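Long-range contact in choline dehydrogenase and related flavoproteins (Aspergillus oryzae, PDB 3Q9T), which probably oxidises formate as a flavin-dependent oxidase of the glucose-methanol-choline family, carrying 8-formyl-FAD at its catalytic site: residues Val310-Met322 with Leu471-Tyr485. Residues are numbered along the deposited sequence; the frame is centred on the assembly and turned at random.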
# COMPACT_ATOMS: atom_id res chain seq x y z
N VAL A 310 4.24 -2.39 15.67
CA VAL A 310 2.89 -1.82 15.67
C VAL A 310 2.77 -0.78 16.78
O VAL A 310 2.55 -1.11 17.94
CB VAL A 310 1.78 -2.90 15.81
CG1 VAL A 310 0.41 -2.23 15.99
CG2 VAL A 310 1.79 -3.81 14.59
N PRO A 311 2.94 0.50 16.43
CA PRO A 311 2.77 1.52 17.46
C PRO A 311 1.30 1.79 17.71
O PRO A 311 0.46 1.55 16.83
CB PRO A 311 3.42 2.77 16.84
CG PRO A 311 4.11 2.30 15.58
CD PRO A 311 3.40 1.06 15.15
N PHE A 312 0.99 2.31 18.89
CA PHE A 312 -0.36 2.75 19.18
C PHE A 312 -0.34 3.94 20.14
O PHE A 312 0.56 4.05 20.98
CB PHE A 312 -1.21 1.58 19.73
CG PHE A 312 -0.82 1.13 21.11
CD1 PHE A 312 -1.27 1.80 22.23
CD2 PHE A 312 -0.02 -0.00 21.28
CE1 PHE A 312 -0.93 1.36 23.51
CE2 PHE A 312 0.32 -0.44 22.55
CZ PHE A 312 -0.14 0.24 23.67
N VAL A 313 -1.30 4.83 19.98
CA VAL A 313 -1.36 6.05 20.79
C VAL A 313 -2.50 6.03 21.82
O VAL A 313 -3.63 5.67 21.52
CB VAL A 313 -1.55 7.29 19.90
CG1 VAL A 313 -1.90 8.52 20.76
CG2 VAL A 313 -0.30 7.53 19.04
N LEU A 314 -2.18 6.43 23.05
CA LEU A 314 -3.19 6.70 24.05
C LEU A 314 -3.24 8.19 24.37
O LEU A 314 -2.21 8.83 24.54
CB LEU A 314 -2.91 5.94 25.34
CG LEU A 314 -2.80 4.43 25.23
CD1 LEU A 314 -2.58 3.82 26.62
CD2 LEU A 314 -4.06 3.89 24.57
N ARG A 315 -4.45 8.74 24.46
CA ARG A 315 -4.60 10.06 25.04
C ARG A 315 -4.48 9.89 26.55
O ARG A 315 -5.04 8.97 27.14
CB ARG A 315 -5.93 10.69 24.65
CG ARG A 315 -6.16 12.04 25.31
CD ARG A 315 -7.40 12.71 24.76
NE ARG A 315 -7.60 14.04 25.31
CZ ARG A 315 -7.81 15.13 24.58
NH1 ARG A 315 -7.84 15.03 23.26
NH2 ARG A 315 -7.99 16.31 25.17
N VAL A 316 -3.74 10.78 27.16
CA VAL A 316 -3.33 10.59 28.53
C VAL A 316 -3.68 11.89 29.23
O VAL A 316 -3.93 12.88 28.55
CB VAL A 316 -1.83 10.24 28.55
CG1 VAL A 316 -1.00 11.44 28.92
CG2 VAL A 316 -1.57 9.05 29.43
N LYS A 317 -3.77 11.89 30.56
CA LYS A 317 -4.17 13.10 31.28
C LYS A 317 -3.24 14.29 31.04
O LYS A 317 -2.02 14.11 30.88
CB LYS A 317 -4.28 12.83 32.77
CG LYS A 317 -5.46 11.96 33.14
CD LYS A 317 -5.71 12.01 34.65
CE LYS A 317 -6.85 11.07 35.03
NZ LYS A 317 -7.84 10.94 33.92
N ASP A 318 -3.80 15.49 31.04
CA ASP A 318 -3.00 16.69 30.85
C ASP A 318 -1.76 16.64 31.75
O ASP A 318 -1.86 16.33 32.93
CB ASP A 318 -3.80 17.96 31.15
CG ASP A 318 -4.76 18.33 30.03
OD1 ASP A 318 -4.75 17.67 28.96
OD2 ASP A 318 -5.52 19.31 30.22
N GLY A 319 -0.59 16.94 31.16
CA GLY A 319 0.65 17.00 31.91
C GLY A 319 1.38 15.67 32.01
O GLY A 319 2.37 15.55 32.73
N PHE A 320 0.91 14.67 31.28
CA PHE A 320 1.57 13.36 31.26
C PHE A 320 2.10 13.00 29.87
O PHE A 320 2.44 11.86 29.59
CB PHE A 320 0.67 12.28 31.87
CG PHE A 320 0.49 12.44 33.35
CD1 PHE A 320 1.36 11.80 34.24
CD2 PHE A 320 -0.50 13.26 33.86
CE1 PHE A 320 1.22 11.96 35.60
CE2 PHE A 320 -0.65 13.42 35.23
CZ PHE A 320 0.22 12.77 36.10
N GLY A 321 2.20 14.01 29.02
CA GLY A 321 2.90 13.87 27.76
C GLY A 321 3.35 15.26 27.37
O GLY A 321 2.95 16.22 28.00
N MET A 322 4.17 15.36 26.33
CA MET A 322 4.81 16.62 25.99
C MET A 322 4.15 17.38 24.84
O MET A 322 4.66 18.42 24.41
CB MET A 322 6.27 16.34 25.67
CG MET A 322 7.04 15.80 26.88
SD MET A 322 7.09 17.02 28.19
CE MET A 322 7.83 18.42 27.34
N LEU A 471 -0.81 -0.76 30.87
CA LEU A 471 -1.10 0.65 30.90
C LEU A 471 -2.53 0.91 31.37
O LEU A 471 -2.79 1.93 32.02
CB LEU A 471 -0.85 1.28 29.52
CG LEU A 471 0.60 1.30 29.01
CD1 LEU A 471 0.65 1.64 27.52
CD2 LEU A 471 1.48 2.27 29.80
N PHE A 472 -3.44 -0.02 31.07
CA PHE A 472 -4.84 0.10 31.49
C PHE A 472 -5.14 -0.54 32.84
O PHE A 472 -6.18 -0.28 33.43
CB PHE A 472 -5.80 -0.47 30.44
CG PHE A 472 -6.10 0.48 29.32
CD1 PHE A 472 -7.24 1.26 29.33
CD2 PHE A 472 -5.22 0.61 28.26
CE1 PHE A 472 -7.50 2.14 28.31
CE2 PHE A 472 -5.48 1.49 27.23
CZ PHE A 472 -6.62 2.26 27.26
N LYS A 473 -4.23 -1.37 33.32
CA LYS A 473 -4.48 -2.09 34.57
C LYS A 473 -3.34 -1.86 35.56
O LYS A 473 -3.49 -2.12 36.74
CB LYS A 473 -4.59 -3.60 34.33
CG LYS A 473 -5.68 -4.05 33.39
CD LYS A 473 -5.64 -5.56 33.26
CE LYS A 473 -6.59 -6.06 32.21
NZ LYS A 473 -6.27 -7.48 31.82
N GLY A 474 -2.19 -1.41 35.06
CA GLY A 474 -1.03 -1.26 35.92
C GLY A 474 -1.23 -0.18 36.97
O GLY A 474 -1.83 0.86 36.70
N GLU A 475 -0.73 -0.45 38.18
CA GLU A 475 -0.79 0.49 39.29
C GLU A 475 -0.30 1.89 38.89
O GLU A 475 0.74 2.04 38.25
CB GLU A 475 0.05 -0.05 40.45
CG GLU A 475 0.01 0.78 41.71
CD GLU A 475 1.03 0.32 42.75
OE1 GLU A 475 1.43 -0.87 42.72
OE2 GLU A 475 1.44 1.15 43.60
N GLY A 476 -1.04 2.91 39.30
CA GLY A 476 -0.64 4.27 38.99
C GLY A 476 -1.01 4.67 37.57
O GLY A 476 -1.82 5.58 37.37
N PHE A 477 -0.44 4.00 36.57
CA PHE A 477 -0.69 4.40 35.19
C PHE A 477 -2.13 4.21 34.77
O PHE A 477 -2.61 4.93 33.91
CB PHE A 477 0.25 3.73 34.19
CG PHE A 477 0.58 4.61 33.01
CD1 PHE A 477 -0.30 4.74 31.95
CD2 PHE A 477 1.77 5.32 32.97
CE1 PHE A 477 -0.01 5.55 30.87
CE2 PHE A 477 2.08 6.14 31.90
CZ PHE A 477 1.18 6.26 30.84
N LYS A 478 -2.83 3.26 35.38
CA LYS A 478 -4.21 3.01 34.98
C LYS A 478 -5.04 4.28 35.09
O LYS A 478 -5.99 4.50 34.34
CB LYS A 478 -4.82 1.88 35.79
CG LYS A 478 -4.85 2.08 37.30
CD LYS A 478 -5.66 0.94 37.94
CE LYS A 478 -6.10 1.27 39.34
NZ LYS A 478 -6.80 2.59 39.41
N ASP A 479 -4.68 5.14 36.04
CA ASP A 479 -5.42 6.37 36.26
C ASP A 479 -5.07 7.49 35.29
O ASP A 479 -5.70 8.54 35.31
CB ASP A 479 -5.21 6.85 37.70
CG ASP A 479 -5.90 5.94 38.72
OD1 ASP A 479 -7.08 5.57 38.48
OD2 ASP A 479 -5.25 5.58 39.73
N LEU A 480 -4.07 7.27 34.43
CA LEU A 480 -3.63 8.35 33.53
C LEU A 480 -4.30 8.29 32.16
O LEU A 480 -4.40 9.29 31.46
CB LEU A 480 -2.11 8.31 33.36
CG LEU A 480 -1.34 8.41 34.68
CD1 LEU A 480 0.17 8.35 34.44
CD2 LEU A 480 -1.73 9.69 35.40
N VAL A 481 -4.76 7.10 31.79
CA VAL A 481 -5.30 6.87 30.47
C VAL A 481 -6.70 7.46 30.29
O VAL A 481 -7.61 7.17 31.07
CB VAL A 481 -5.34 5.38 30.15
CG1 VAL A 481 -6.01 5.16 28.80
CG2 VAL A 481 -3.93 4.79 30.17
N GLU A 482 -6.86 8.27 29.25
CA GLU A 482 -8.14 8.90 28.93
C GLU A 482 -8.80 8.25 27.73
O GLU A 482 -10.00 8.05 27.75
CB GLU A 482 -7.99 10.41 28.66
CG GLU A 482 -7.58 11.22 29.88
CD GLU A 482 -7.80 12.73 29.70
OE1 GLU A 482 -7.98 13.19 28.55
OE2 GLU A 482 -7.82 13.44 30.73
N SER A 483 -8.05 7.97 26.67
CA SER A 483 -8.66 7.29 25.52
C SER A 483 -7.64 6.73 24.52
O SER A 483 -6.45 7.03 24.61
CB SER A 483 -9.67 8.20 24.81
OG SER A 483 -9.03 9.33 24.24
N GLU A 484 -8.12 5.88 23.60
CA GLU A 484 -7.30 5.29 22.55
C GLU A 484 -7.43 6.17 21.32
O GLU A 484 -8.52 6.62 20.99
CB GLU A 484 -7.79 3.88 22.19
CG GLU A 484 -7.76 2.85 23.32
CD GLU A 484 -8.11 1.44 22.84
OE1 GLU A 484 -7.41 0.92 21.93
OE2 GLU A 484 -9.10 0.86 23.34
N TYR A 485 -6.32 6.40 20.63
CA TYR A 485 -6.37 7.16 19.39
C TYR A 485 -5.85 6.26 18.29
O TYR A 485 -4.86 5.56 18.48
CB TYR A 485 -5.50 8.41 19.52
CG TYR A 485 -5.49 9.24 18.27
CD1 TYR A 485 -6.51 10.15 18.01
CD2 TYR A 485 -4.47 9.13 17.34
CE1 TYR A 485 -6.51 10.91 16.86
CE2 TYR A 485 -4.45 9.88 16.20
CZ TYR A 485 -5.47 10.78 15.96
OH TYR A 485 -5.45 11.52 14.80
O HOH W 1 -2.65 4.78 17.37
O HOH W 2 -6.79 15.91 31.33
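Leu314 to Val316 pair antiparallel with Val481 to Glu484, the axes of strands 310-316 and 481-485 running at 152° to each other. The ladder is interrupted once, at a classic beta bulge: Glu482 and Ser483 both face Arg315, and both their amides reach Arg315 O from the same face of its carbonyl plane, at 2.9 Å from Glu482 N and 3.2 Å from Ser483 N. Beyond the bulge, Lys317 N donates to Leu480 O in the carbonyl plane (2.8 Å). At the far end a water bridges Val313 N and Tyr485 O.

The bulge puts Glu482 beside the Arg315 side chain. Arg315 runs out with CG opposite its own amide nitrogen (chi1 176°) and stays extended to NE, which meets Glu482 OE1 at the guanidinium edge. The two planes are nearly coplanar, but the hydrogen bond from Arg315 NE to Glu482 OE1 within this salt bridge is weak, at 3.4 Å. Arg315 NH1 turns instead to Thr413. Glu482 OE2 is tied through a second water to the backbone N of Asp318, the second residue of the type II turn Lys317-Phe320.

On the other face of the ladder, Leu314 CD1 packs against Phe472 CE2 (3.8 Å), Val481 CG2 and Leu471 CD1, joining the strand to the C-terminal part of helix 454-473. Val316 CG2 lies against Leu480 CB and the Phe477 ring. At the last residue of the turn, Phe320 receives Leu480 CD2 almost centrally over one ring face, a CH-pi contact 3.6 Å from the centroid and 9° off the normal.

Strand 308-316 also pairs with strand 415-423, so its antiparallel pairing with strand 481-485, register shifted by one at the classic bulge, adds that strand to the large mixed sheet of this GMC oxidoreductase, away from the flavin.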